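Local coordinates for protein nitroalkane oxidase (Podospora anserina, PDB 3MKH) that oxidises primary and secondary nitroalkanes to aldehydes or ketones with FAD, consuming oxygen and releasing nitrite and hydrogen peroxide, at residues 295-300 against 306-311; 318-323 against 368-373; 286-291 against 386-391. All blocks are in the same frame, centred on the assembly; numbering follows the deposited sequence.

Contact 1 (295-300 against 306-311); sequences FAKEDN and PLLERQ. With FAD (flavin-adenine dinucleotide), chain H.
Leu307 overlaps the end of helix 262-298 with one methyl and the FAD with the other. Its CD2 meets the Phe295 ring obliquely, 3.8 Å from CE1, and also touches the methyl of Ala296, while CD1 lies 3.5 Å from the ribose carbon C1B. With CG anti to the backbone N (chi1 -170°) the fork lies between helix end and cofactor, and chi2 (58°) turns CD2 to the helix and CD1 to the ribose. Leu307 CB also rests 3.3 Å from the carbonyl O of Asp299, the residue at which the chain leaves the helix. Beside it Ala296 CB packs on Leu308 CG at 4.2 Å; a methyl is small enough to let the 3-10 turn 307-309 come close to the helix. Phe313 of helix 311-340 touches Ala296, Leu307 and Leu308 alike and closes this apolar cluster.

Arg310, at the N-cap position of helix 311-340, serves the cofactor instead. Its chain bends at chi2 (-67°) and lies along the adenine, with CD 3.4 Å from C6A of FAD; one face of the guanidinium then lies over the exocyclic amine N6A, which sits toward its rim. A water at the guanidinium edge, in its plane, accepts from Arg310 NE at 2.8 Å and donates to the carbonyl O of Asn300, tying the two segments together. NH2 forms a salt bridge with Glu145 of the third subunit. Were this arginine an alanine, the adenine would probably lose the chain lying along it, the bridging water its NE donor, and Glu145 its charged mate.

No direct hydrogen bond joins the segments, so apolar packing and one water hold turn to helix, while Arg310 packs on the adenine and sends its charge to a neighbouring subunit, as fits a cofactor site in a tetramer of the acyl-CoA dehydrogenase family.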
loop_
_atom_site.group_PDB
_atom_site.type_symbol
_atom_site.label_atom_id
_atom_site.label_comp_id
_atom_site.label_asym_id
_atom_site.label_seq_id
_atom_site.Cartn_x
_atom_site.Cartn_y
_atom_site.Cartn_z
ATOM N N PHE A 295 1.620 15.475 -20.705
ATOM C CA PHE A 295 0.486 16.275 -20.263
ATOM C C PHE A 295 0.961 17.390 -19.325
ATOM O O PHE A 295 0.585 18.544 -19.481
ATOM C CB PHE A 295 -0.544 15.354 -19.595
ATOM C CG PHE A 295 -1.729 16.061 -18.999
ATOM C CD1 PHE A 295 -1.718 16.458 -17.670
ATOM C CD2 PHE A 295 -2.863 16.282 -19.748
ATOM C CE1 PHE A 295 -2.812 17.092 -17.104
ATOM C CE2 PHE A 295 -3.961 16.910 -19.197
ATOM C CZ PHE A 295 -3.937 17.311 -17.869
ATOM N N ALA A 296 1.824 17.054 -18.375
ATOM C CA ALA A 296 2.317 18.045 -17.422
ATOM C C ALA A 296 3.152 19.142 -18.077
ATOM O O ALA A 296 3.057 20.321 -17.706
ATOM C CB ALA A 296 3.117 17.379 -16.326
ATOM N N LYS A 297 3.993 18.758 -19.031
ATOM C CA LYS A 297 4.894 19.736 -19.638
ATOM C C LYS A 297 4.166 20.680 -20.598
ATOM O O LYS A 297 4.683 21.743 -20.941
ATOM C CB LYS A 297 6.107 19.054 -20.286
ATOM C CG LYS A 297 7.087 18.460 -19.239
ATOM C CD LYS A 297 8.407 17.947 -19.846
ATOM C CE LYS A 297 9.373 17.412 -18.761
ATOM N NZ LYS A 297 10.567 18.293 -18.455
ATOM N N GLU A 298 2.950 20.322 -20.998
ATOM C CA GLU A 298 2.202 21.174 -21.916
ATOM C C GLU A 298 0.902 21.737 -21.321
ATOM O O GLU A 298 0.208 22.512 -21.975
ATOM C CB GLU A 298 1.897 20.423 -23.208
ATOM C CG GLU A 298 0.659 19.550 -23.134
ATOM C CD GLU A 298 0.416 18.748 -24.412
ATOM O OE1 GLU A 298 1.398 18.371 -25.100
ATOM O OE2 GLU A 298 -0.768 18.488 -24.724
ATOM N N ASP A 299 0.579 21.359 -20.083
ATOM C CA ASP A 299 -0.686 21.775 -19.457
ATOM C C ASP A 299 -0.532 22.060 -17.952
ATOM O O ASP A 299 -0.451 21.132 -17.138
ATOM C CB ASP A 299 -1.769 20.703 -19.700
ATOM C CG ASP A 299 -3.180 21.186 -19.366
ATOM O OD1 ASP A 299 -3.348 21.941 -18.383
ATOM O OD2 ASP A 299 -4.127 20.791 -20.084
ATOM N N ASN A 300 -0.498 23.339 -17.579
ATOM C CA ASN A 300 -0.381 23.702 -16.162
ATOM C C ASN A 300 -1.724 23.750 -15.412
ATOM O O ASN A 300 -1.789 24.199 -14.261
ATOM C CB ASN A 300 0.399 25.015 -15.981
ATOM C CG ASN A 300 -0.321 26.222 -16.579
ATOM O OD1 ASN A 300 0.294 27.270 -16.802
ATOM N ND2 ASN A 300 -1.623 26.083 -16.833
ATOM N N PRO A 306 4.046 25.914 -13.566
ATOM C CA PRO A 306 3.933 24.671 -14.340
ATOM C C PRO A 306 3.342 23.547 -13.492
ATOM O O PRO A 306 3.511 23.551 -12.267
ATOM C CB PRO A 306 5.387 24.345 -14.689
ATOM C CG PRO A 306 6.087 25.665 -14.657
ATOM C CD PRO A 306 5.416 26.458 -13.584
ATOM N N LEU A 307 2.660 22.600 -14.124
ATOM C CA LEU A 307 2.048 21.506 -13.383
ATOM C C LEU A 307 3.102 20.722 -12.586
ATOM O O LEU A 307 2.837 20.269 -11.475
ATOM C CB LEU A 307 1.214 20.596 -14.301
ATOM C CG LEU A 307 0.339 19.546 -13.594
ATOM C CD1 LEU A 307 -0.631 20.213 -12.623
ATOM C CD2 LEU A 307 -0.419 18.668 -14.583
ATOM N N LEU A 308 4.311 20.593 -13.124
ATOM C CA LEU A 308 5.364 19.878 -12.400
ATOM C C LEU A 308 5.834 20.595 -11.130
ATOM O O LEU A 308 6.526 20.002 -10.299
ATOM C CB LEU A 308 6.552 19.534 -13.309
ATOM C CG LEU A 308 6.501 18.173 -14.017
ATOM C CD1 LEU A 308 7.682 18.013 -14.960
ATOM C CD2 LEU A 308 6.441 17.021 -13.011
ATOM N N GLU A 309 5.439 21.854 -10.949
ATOM C CA GLU A 309 5.832 22.548 -9.727
ATOM C C GLU A 309 4.953 22.248 -8.521
ATOM O O GLU A 309 5.296 22.610 -7.394
ATOM C CB GLU A 309 6.012 24.048 -9.954
ATOM C CG GLU A 309 7.409 24.382 -10.471
ATOM C CD GLU A 309 7.640 25.868 -10.650
ATOM O OE1 GLU A 309 7.359 26.637 -9.700
ATOM O OE2 GLU A 309 8.109 26.257 -11.743
ATOM N N ARG A 310 3.839 21.561 -8.754
ATOM C CA ARG A 310 3.016 21.075 -7.654
ATOM C C ARG A 310 3.666 19.848 -7.039
ATOM O O ARG A 310 3.762 18.806 -7.691
ATOM C CB ARG A 310 1.618 20.709 -8.163
ATOM C CG ARG A 310 1.021 21.729 -9.112
ATOM C CD ARG A 310 0.729 23.024 -8.379
ATOM N NE ARG A 310 0.225 24.074 -9.260
ATOM C CZ ARG A 310 -0.033 25.317 -8.856
ATOM N NH1 ARG A 310 0.176 25.660 -7.585
ATOM N NH2 ARG A 310 -0.489 26.216 -9.720
ATOM N N GLN A 311 4.104 19.955 -5.786
ATOM C CA GLN A 311 4.687 18.811 -5.095
ATOM C C GLN A 311 3.820 17.555 -5.239
ATOM O O GLN A 311 4.346 16.441 -5.329
ATOM C CB GLN A 311 4.918 19.103 -3.605
ATOM C CG GLN A 311 6.130 19.981 -3.303
ATOM C CD GLN A 311 6.541 19.962 -1.833
ATOM O OE1 GLN A 311 7.613 20.460 -1.476
ATOM N NE2 GLN A 311 5.699 19.380 -0.978
HETATM P PA FAD H . -7.820 19.921 -12.597
HETATM O O1A FAD H . -7.704 21.377 -12.587
HETATM O O2A FAD H . -8.258 19.259 -13.830
HETATM O O5B FAD H . -6.399 19.300 -12.104
HETATM C C5B FAD H . -5.948 18.020 -12.574
HETATM C C4B FAD H . -4.698 17.492 -11.833
HETATM O O4B FAD H . -3.666 18.502 -11.855
HETATM C C3B FAD H . -4.988 17.221 -10.360
HETATM O O3B FAD H . -5.404 15.864 -10.183
HETATM C C2B FAD H . -3.634 17.454 -9.688
HETATM O O2B FAD H . -2.852 16.266 -9.711
HETATM C C1B FAD H . -2.959 18.504 -10.572
HETATM N N9A FAD H . -3.010 19.852 -9.917
HETATM C C8A FAD H . -3.528 20.957 -10.443
HETATM N N7A FAD H . -3.395 21.964 -9.585
HETATM C C5A FAD H . -2.781 21.506 -8.502
HETATM C C6A FAD H . -2.379 22.087 -7.301
HETATM N N6A FAD H . -2.593 23.378 -7.041
HETATM N N1A FAD H . -1.767 21.318 -6.396
HETATM C C2A FAD H . -1.545 20.037 -6.635
HETATM N N3A FAD H . -1.915 19.457 -7.764
HETATM C C4A FAD H . -2.537 20.163 -8.714
HETATM N N1 FAD H . -17.806 19.407 -12.875
HETATM C C2 FAD H . -18.813 20.324 -12.591
HETATM O O2 FAD H . -18.558 21.520 -12.609
HETATM N N3 FAD H . -20.103 19.880 -12.290
HETATM C C4 FAD H . -20.386 18.517 -12.277
HETATM O O4 FAD H . -21.522 18.129 -12.016
HETATM C C4X FAD H . -19.379 17.603 -12.560
HETATM N N5 FAD H . -19.643 16.232 -12.551
HETATM C C5X FAD H . -18.748 15.369 -13.184
HETATM C C6 FAD H . -19.137 14.077 -13.509
HETATM C C7 FAD H . -18.247 13.221 -14.139
HETATM C C7M FAD H . -18.671 11.800 -14.498
HETATM C C8 FAD H . -16.967 13.659 -14.438
HETATM C C8M FAD H . -15.983 12.721 -15.134
HETATM C C9 FAD H . -16.577 14.953 -14.112
HETATM C C9A FAD H . -17.468 15.810 -13.481
HETATM N N10 FAD H . -17.094 17.118 -13.147
HETATM C C10 FAD H . -18.094 18.047 -12.859
HETATM C "C1'" FAD H . -15.669 17.522 -13.100
HETATM C "C2'" FAD H . -15.019 17.060 -11.795
HETATM O "O2'" FAD H . -15.704 17.639 -10.690
HETATM C "C3'" FAD H . -13.512 17.385 -11.727
HETATM O "O3'" FAD H . -12.993 16.934 -10.479
HETATM C "C4'" FAD H . -13.195 18.875 -11.873
HETATM O "O4'" FAD H . -13.213 19.241 -13.243
HETATM C "C5'" FAD H . -11.799 19.163 -11.325
HETATM O "O5'" FAD H . -10.842 18.255 -11.878
HETATM P P FAD H . -9.406 18.064 -11.206
HETATM O O1P FAD H . -9.598 17.818 -9.763
HETATM O O2P FAD H . -8.643 17.104 -12.013
HETATM O O3P FAD H . -8.783 19.522 -11.399
HETATM O O HOH W 1 -0.017 24.333 -12.029
#

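Contact 2 (318-323 against 368-373); sequences SGVKIQ and TDVINA. With FAD (flavin-adenine dinucleotide), chain H.
Val320 and Val370 stand nearly perpendicular to each other, each offering its CG2 methyl, and the two methyls meet at 3.9 Å. In both residues CG2 lies anti to the carbonyl carbon; for Val320, whose CG1 is anti to the backbone N (chi1 172°), this puts CG2 on the side of helix 345-374. Against Asp369 the same valine runs differently: the two side chains pass side by side, pointing opposite ways, and Val320 CG2 comes 3.9 Å from Asp369 CB. The aspartate thus lends its aliphatic carbon to the contact, and its carboxylate is engaged by a salt bridge from OD2 to Lys365, one turn earlier on the same helix. Valine suits this place because a short, branched side chain on a helix has its shape set close to the backbone and can meet its neighbours without a long flexible arm.

The segments belong to two long helices, 311-340 and 345-374, that form part of the helical C-terminal domain of the acyl-CoA dehydrogenase fold. Between 318-323 and 368-373 the nearest CA atoms, of Val320 and Asp369, are 7.4 Å apart, and no hydrogen bond joins these two segments. Other helices complete the packing: Phe289 of helix 262-298 lies on Val320, Ala292 of that helix meets Val370, and Phe385 of helix 385-392 covers Val370 as well.

Four residues on from Asp369, helix 345-374 reaches the cofactor through its backbone. The carbonyl O of Ala373 accepts a hydrogen bond from the ribose hydroxyl O2B of FAD at 2.7 Å. The neighbouring hydroxyl O3B lies 3.0 Å from the carbonyl O of Asn372. On 318-323, Lys321 turns to the second subunit, where it forms a salt bridge with Glu350 and a cation-pi contact with Trp422.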
loop_
_atom_site.group_PDB
_atom_site.type_symbol
_atom_site.label_atom_id
_atom_site.label_comp_id
_atom_site.label_asym_id
_atom_site.label_seq_id
_atom_site.Cartn_x
_atom_site.Cartn_y
_atom_site.Cartn_z
ATOM N N SER A 318 7.202 10.935 -9.911
ATOM C CA SER A 318 8.496 10.374 -9.556
ATOM C C SER A 318 8.303 8.994 -8.926
ATOM O O SER A 318 9.121 8.093 -9.125
ATOM C CB SER A 318 9.311 11.329 -8.661
ATOM O OG SER A 318 8.702 11.504 -7.399
ATOM N N GLY A 319 7.204 8.810 -8.197
ATOM C CA GLY A 319 6.878 7.498 -7.667
ATOM C C GLY A 319 6.735 6.461 -8.778
ATOM O O GLY A 319 7.290 5.370 -8.702
ATOM N N VAL A 320 5.992 6.806 -9.824
ATOM C CA VAL A 320 5.893 5.929 -10.979
ATOM C C VAL A 320 7.263 5.680 -11.625
ATOM O O VAL A 320 7.579 4.555 -11.977
ATOM C CB VAL A 320 4.917 6.483 -12.039
ATOM C CG1 VAL A 320 4.990 5.632 -13.304
ATOM C CG2 VAL A 320 3.479 6.526 -11.481
ATOM N N LYS A 321 8.070 6.730 -11.791
ATOM C CA LYS A 321 9.407 6.564 -12.385
ATOM C C LYS A 321 10.267 5.587 -11.569
ATOM O O LYS A 321 10.942 4.705 -12.108
ATOM C CB LYS A 321 10.110 7.920 -12.508
ATOM C CG LYS A 321 11.422 7.900 -13.313
ATOM C CD LYS A 321 11.203 7.395 -14.718
ATOM C CE LYS A 321 12.270 7.921 -15.670
ATOM N NZ LYS A 321 13.647 7.464 -15.308
ATOM N N ILE A 322 10.243 5.740 -10.253
ATOM C CA ILE A 322 11.030 4.859 -9.400
ATOM C C ILE A 322 10.616 3.399 -9.571
ATOM O O ILE A 322 11.454 2.509 -9.754
ATOM C CB ILE A 322 10.909 5.280 -7.929
ATOM C CG1 ILE A 322 11.687 6.591 -7.703
ATOM C CG2 ILE A 322 11.419 4.163 -7.026
ATOM C CD1 ILE A 322 11.157 7.458 -6.570
ATOM N N GLN A 323 9.314 3.146 -9.510
ATOM C CA GLN A 323 8.805 1.781 -9.649
ATOM C C GLN A 323 9.174 1.172 -10.997
ATOM O O GLN A 323 9.480 -0.033 -11.085
ATOM C CB GLN A 323 7.289 1.760 -9.435
ATOM C CG GLN A 323 6.866 2.117 -7.989
ATOM C CD GLN A 323 7.270 1.040 -6.993
ATOM O OE1 GLN A 323 7.114 -0.157 -7.256
ATOM N NE2 GLN A 323 7.784 1.461 -5.842
ATOM N N THR A 368 -3.050 3.639 -12.078
ATOM C CA THR A 368 -3.993 4.302 -11.172
ATOM C C THR A 368 -3.388 5.592 -10.621
ATOM O O THR A 368 -4.083 6.602 -10.505
ATOM C CB THR A 368 -4.519 3.370 -10.015
ATOM O OG1 THR A 368 -3.422 2.742 -9.337
ATOM C CG2 THR A 368 -5.413 2.285 -10.583
ATOM N N ASP A 369 -2.094 5.558 -10.294
ATOM C CA ASP A 369 -1.393 6.759 -9.825
ATOM C C ASP A 369 -1.412 7.856 -10.874
ATOM O O ASP A 369 -1.629 9.028 -10.566
ATOM C CB ASP A 369 0.072 6.453 -9.493
ATOM C CG ASP A 369 0.261 5.918 -8.093
ATOM O OD1 ASP A 369 -0.692 5.984 -7.289
ATOM O OD2 ASP A 369 1.380 5.438 -7.790
ATOM N N VAL A 370 -1.140 7.482 -12.121
ATOM C CA VAL A 370 -1.098 8.469 -13.188
ATOM C C VAL A 370 -2.481 9.089 -13.455
ATOM O O VAL A 370 -2.606 10.282 -13.738
ATOM C CB VAL A 370 -0.484 7.844 -14.459
ATOM C CG1 VAL A 370 -0.890 8.602 -15.662
ATOM C CG2 VAL A 370 1.051 7.780 -14.300
ATOM N N ILE A 371 -3.525 8.279 -13.352
ATOM C CA ILE A 371 -4.891 8.795 -13.468
ATOM C C ILE A 371 -5.164 9.863 -12.386
ATOM O O ILE A 371 -5.705 10.929 -12.665
ATOM C CB ILE A 371 -5.900 7.633 -13.414
ATOM C CG1 ILE A 371 -5.934 6.926 -14.780
ATOM C CG2 ILE A 371 -7.295 8.112 -12.992
ATOM C CD1 ILE A 371 -6.580 5.537 -14.739
ATOM N N ASN A 372 -4.757 9.590 -11.154
ATOM C CA ASN A 372 -4.935 10.578 -10.085
ATOM C C ASN A 372 -4.141 11.869 -10.309
ATOM O O ASN A 372 -4.610 12.968 -9.993
ATOM C CB ASN A 372 -4.613 9.943 -8.726
ATOM C CG ASN A 372 -5.673 8.947 -8.304
ATOM O OD1 ASN A 372 -6.807 9.054 -8.745
ATOM N ND2 ASN A 372 -5.309 7.952 -7.493
ATOM N N ALA A 373 -2.946 11.735 -10.877
ATOM C CA ALA A 373 -2.078 12.887 -11.103
ATOM C C ALA A 373 -2.619 13.763 -12.227
ATOM O O ALA A 373 -2.648 14.990 -12.122
ATOM C CB ALA A 373 -0.657 12.413 -11.427
HETATM P PA FAD H . -7.820 19.921 -12.597
HETATM O O1A FAD H . -7.704 21.377 -12.587
HETATM O O2A FAD H . -8.258 19.259 -13.830
HETATM O O5B FAD H . -6.399 19.300 -12.104
HETATM C C5B FAD H . -5.948 18.020 -12.574
HETATM C C4B FAD H . -4.698 17.492 -11.833
HETATM O O4B FAD H . -3.666 18.502 -11.855
HETATM C C3B FAD H . -4.988 17.221 -10.360
HETATM O O3B FAD H . -5.404 15.864 -10.183
HETATM C C2B FAD H . -3.634 17.454 -9.688
HETATM O O2B FAD H . -2.852 16.266 -9.711
HETATM C C1B FAD H . -2.959 18.504 -10.572
HETATM N N9A FAD H . -3.010 19.852 -9.917
HETATM C C8A FAD H . -3.528 20.957 -10.443
HETATM N N7A FAD H . -3.395 21.964 -9.585
HETATM C C5A FAD H . -2.781 21.506 -8.502
HETATM C C6A FAD H . -2.379 22.087 -7.301
HETATM N N6A FAD H . -2.593 23.378 -7.041
HETATM N N1A FAD H . -1.767 21.318 -6.396
HETATM C C2A FAD H . -1.545 20.037 -6.635
HETATM N N3A FAD H . -1.915 19.457 -7.764
HETATM C C4A FAD H . -2.537 20.163 -8.714
HETATM N N1 FAD H . -17.806 19.407 -12.875
HETATM C C2 FAD H . -18.813 20.324 -12.591
HETATM O O2 FAD H . -18.558 21.520 -12.609
HETATM N N3 FAD H . -20.103 19.880 -12.290
HETATM C C4 FAD H . -20.386 18.517 -12.277
HETATM O O4 FAD H . -21.522 18.129 -12.016
HETATM C C4X FAD H . -19.379 17.603 -12.560
HETATM N N5 FAD H . -19.643 16.232 -12.551
HETATM C C5X FAD H . -18.748 15.369 -13.184
HETATM C C6 FAD H . -19.137 14.077 -13.509
HETATM C C7 FAD H . -18.247 13.221 -14.139
HETATM C C7M FAD H . -18.671 11.800 -14.498
HETATM C C8 FAD H . -16.967 13.659 -14.438
HETATM C C8M FAD H . -15.983 12.721 -15.134
HETATM C C9 FAD H . -16.577 14.953 -14.112
HETATM C C9A FAD H . -17.468 15.810 -13.481
HETATM N N10 FAD H . -17.094 17.118 -13.147
HETATM C C10 FAD H . -18.094 18.047 -12.859
HETATM C "C1'" FAD H . -15.669 17.522 -13.100
HETATM C "C2'" FAD H . -15.019 17.060 -11.795
HETATM O "O2'" FAD H . -15.704 17.639 -10.690
HETATM C "C3'" FAD H . -13.512 17.385 -11.727
HETATM O "O3'" FAD H . -12.993 16.934 -10.479
HETATM C "C4'" FAD H . -13.195 18.875 -11.873
HETATM O "O4'" FAD H . -13.213 19.241 -13.243
HETATM C "C5'" FAD H . -11.799 19.163 -11.325
HETATM O "O5'" FAD H . -10.842 18.255 -11.878
HETATM P P FAD H . -9.406 18.064 -11.206
HETATM O O1P FAD H . -9.598 17.818 -9.763
HETATM O O2P FAD H . -8.643 17.104 -12.013
HETATM O O3P FAD H . -8.783 19.522 -11.399
#

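Contact 3 (286-291 against 386-391); sequences RAAFDA and SDLLNT
The apolar contact is carried by one side chain, Leu388, whose two methyls straddle consecutive alanines. CD2 meets Ala287 CB at 3.9 Å; CD1 lies over the backbone of the next residue, 3.8 Å from Ala288 CA, with Ala288 CB a little farther off. With CG anti to the carbonyl carbon (chi1 -78°), the leucine fork is directed at helix 262-298. Alanines fit here because their single methyls let a leucine reach the helix surface itself, and the CA atoms of Ala288 and Leu388 come within 6.9 Å.

No hydrogen bond crosses between the two segments. Within helix 385-392, Thr391 OG1 donates to Asp387 O at 2.8 Å, tilted 33° from the carbonyl plane, while Thr391 N reaches the same oxygen from the opposite face, so one carbonyl is gripped twice and the threonine hydroxyl is satisfied without leaving its helix.

The charged groups pair with other parts of the chain: Asp387 forms a salt bridge with Arg30, and Arg286 forms salt bridges with Glu83 and Glu84 of helix 75-88.

Short helix 385-392 lies against two long helices, 262-298 and 345-374. Leu388 also touches Cys367 of helix 345-374, and Leu389 packs on Cys367, Thr368 and Ile371 there, while Phe289 of helix 262-298 touches Leu317 of helix 311-340.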
loop_
_atom_site.group_PDB
_atom_site.type_symbol
_atom_site.label_atom_id
_atom_site.label_comp_id
_atom_site.label_asym_id
_atom_site.label_seq_id
_atom_site.Cartn_x
_atom_site.Cartn_y
_atom_site.Cartn_z
ATOM N N ARG A 286 6.284 2.729 -18.529
ATOM C CA ARG A 286 6.952 3.732 -19.354
ATOM C C ARG A 286 5.923 4.559 -20.133
ATOM O O ARG A 286 5.976 5.787 -20.142
ATOM C CB ARG A 286 7.942 3.043 -20.316
ATOM C CG ARG A 286 8.437 3.951 -21.419
ATOM C CD ARG A 286 9.911 3.700 -21.716
ATOM N NE ARG A 286 10.207 2.450 -22.427
ATOM C CZ ARG A 286 10.083 2.295 -23.739
ATOM N NH1 ARG A 286 9.609 3.288 -24.485
ATOM N NH2 ARG A 286 10.426 1.146 -24.311
ATOM N N ALA A 287 4.972 3.891 -20.784
ATOM C CA ALA A 287 3.959 4.631 -21.546
ATOM C C ALA A 287 3.127 5.552 -20.645
ATOM O O ALA A 287 2.822 6.674 -21.021
ATOM C CB ALA A 287 3.032 3.677 -22.330
ATOM N N ALA A 288 2.748 5.066 -19.469
ATOM C CA ALA A 288 1.937 5.870 -18.559
ATOM C C ALA A 288 2.740 7.070 -18.058
ATOM O O ALA A 288 2.245 8.206 -18.039
ATOM C CB ALA A 288 1.438 5.018 -17.389
ATOM N N PHE A 289 3.985 6.817 -17.664
ATOM C CA PHE A 289 4.861 7.902 -17.223
ATOM C C PHE A 289 5.043 8.942 -18.332
ATOM O O PHE A 289 4.900 10.140 -18.097
ATOM C CB PHE A 289 6.225 7.366 -16.787
ATOM C CG PHE A 289 7.186 8.449 -16.397
ATOM C CD1 PHE A 289 7.236 8.913 -15.086
ATOM C CD2 PHE A 289 8.016 9.027 -17.341
ATOM C CE1 PHE A 289 8.119 9.931 -14.723
ATOM C CE2 PHE A 289 8.894 10.040 -16.995
ATOM C CZ PHE A 289 8.947 10.493 -15.677
ATOM N N ASP A 290 5.365 8.486 -19.538
ATOM C CA ASP A 290 5.568 9.392 -20.669
ATOM C C ASP A 290 4.346 10.238 -20.989
ATOM O O ASP A 290 4.473 11.433 -21.264
ATOM C CB ASP A 290 5.962 8.613 -21.922
ATOM C CG ASP A 290 7.413 8.111 -21.880
ATOM O OD1 ASP A 290 8.172 8.472 -20.955
ATOM O OD2 ASP A 290 7.786 7.349 -22.789
ATOM N N ALA A 291 3.168 9.618 -20.988
ATOM C CA ALA A 291 1.939 10.347 -21.306
ATOM C C ALA A 291 1.595 11.399 -20.236
ATOM O O ALA A 291 1.148 12.500 -20.556
ATOM C CB ALA A 291 0.780 9.376 -21.516
ATOM N N SER A 386 -7.059 5.650 -19.700
ATOM C CA SER A 386 -8.023 4.591 -19.427
ATOM C C SER A 386 -7.597 3.275 -20.093
ATOM O O SER A 386 -7.620 2.216 -19.467
ATOM C CB SER A 386 -9.424 5.001 -19.890
ATOM O OG SER A 386 -10.351 3.958 -19.687
ATOM N N ASP A 387 -7.206 3.351 -21.359
ATOM C CA ASP A 387 -6.766 2.163 -22.079
ATOM C C ASP A 387 -5.529 1.557 -21.426
ATOM O O ASP A 387 -5.388 0.331 -21.391
ATOM C CB ASP A 387 -6.459 2.487 -23.537
ATOM C CG ASP A 387 -7.714 2.657 -24.377
ATOM O OD1 ASP A 387 -8.825 2.338 -23.882
ATOM O OD2 ASP A 387 -7.574 3.101 -25.538
ATOM N N LEU A 388 -4.622 2.402 -20.932
ATOM C CA LEU A 388 -3.433 1.886 -20.231
ATOM C C LEU A 388 -3.831 1.059 -19.008
ATOM O O LEU A 388 -3.370 -0.062 -18.838
ATOM C CB LEU A 388 -2.473 3.014 -19.830
ATOM C CG LEU A 388 -1.623 3.512 -21.001
ATOM C CD1 LEU A 388 -1.079 4.895 -20.707
ATOM C CD2 LEU A 388 -0.496 2.518 -21.245
ATOM N N LEU A 389 -4.688 1.615 -18.155
ATOM C CA LEU A 389 -5.207 0.875 -16.993
ATOM C C LEU A 389 -5.873 -0.457 -17.409
ATOM O O LEU A 389 -5.581 -1.523 -16.869
ATOM C CB LEU A 389 -6.241 1.746 -16.247
ATOM C CG LEU A 389 -6.909 1.047 -15.062
ATOM C CD1 LEU A 389 -5.825 0.520 -14.114
ATOM C CD2 LEU A 389 -7.878 1.977 -14.323
ATOM N N ASN A 390 -6.774 -0.392 -18.379
ATOM C CA ASN A 390 -7.482 -1.590 -18.799
ATOM C C ASN A 390 -6.610 -2.617 -19.510
ATOM O O ASN A 390 -7.001 -3.772 -19.650
ATOM C CB ASN A 390 -8.708 -1.238 -19.624
ATOM C CG ASN A 390 -9.833 -0.734 -18.755
ATOM O OD1 ASN A 390 -10.352 -1.475 -17.937
ATOM N ND2 ASN A 390 -10.174 0.541 -18.889
ATOM N N THR A 391 -5.434 -2.194 -19.949
ATOM C CA THR A 391 -4.431 -3.143 -20.440
ATOM C C THR A 391 -3.688 -3.723 -19.246
ATOM O O THR A 391 -3.496 -4.939 -19.125
ATOM C CB THR A 391 -3.442 -2.444 -21.414
ATOM O OG1 THR A 391 -4.174 -1.892 -22.516
ATOM C CG2 THR A 391 -2.390 -3.439 -21.949
#

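Overall arrangement
All three contacts belong to the helical C-terminal domain. Contacts 1 and 3 share helix 262-298, contact 1 at its end and contact 3 farther back. Contact 2 is the buried one, and it touches contact 3 directly, where Val370 CG2 meets the carbonyl O of Ala288; contact 1 stands apart, about 14 Å from contact 2 between centres. Contacts 2 and 3 join helices by a few aliphatic carbons, with no hydrogen bond across, whereas contact 1, partly exposed and farthest from the centre of the chain, adds a bridging water and an arginine. Contacts 1 and 2 both reach FAD, the first along its adenine and ribose, the second at the ribose hydroxyls.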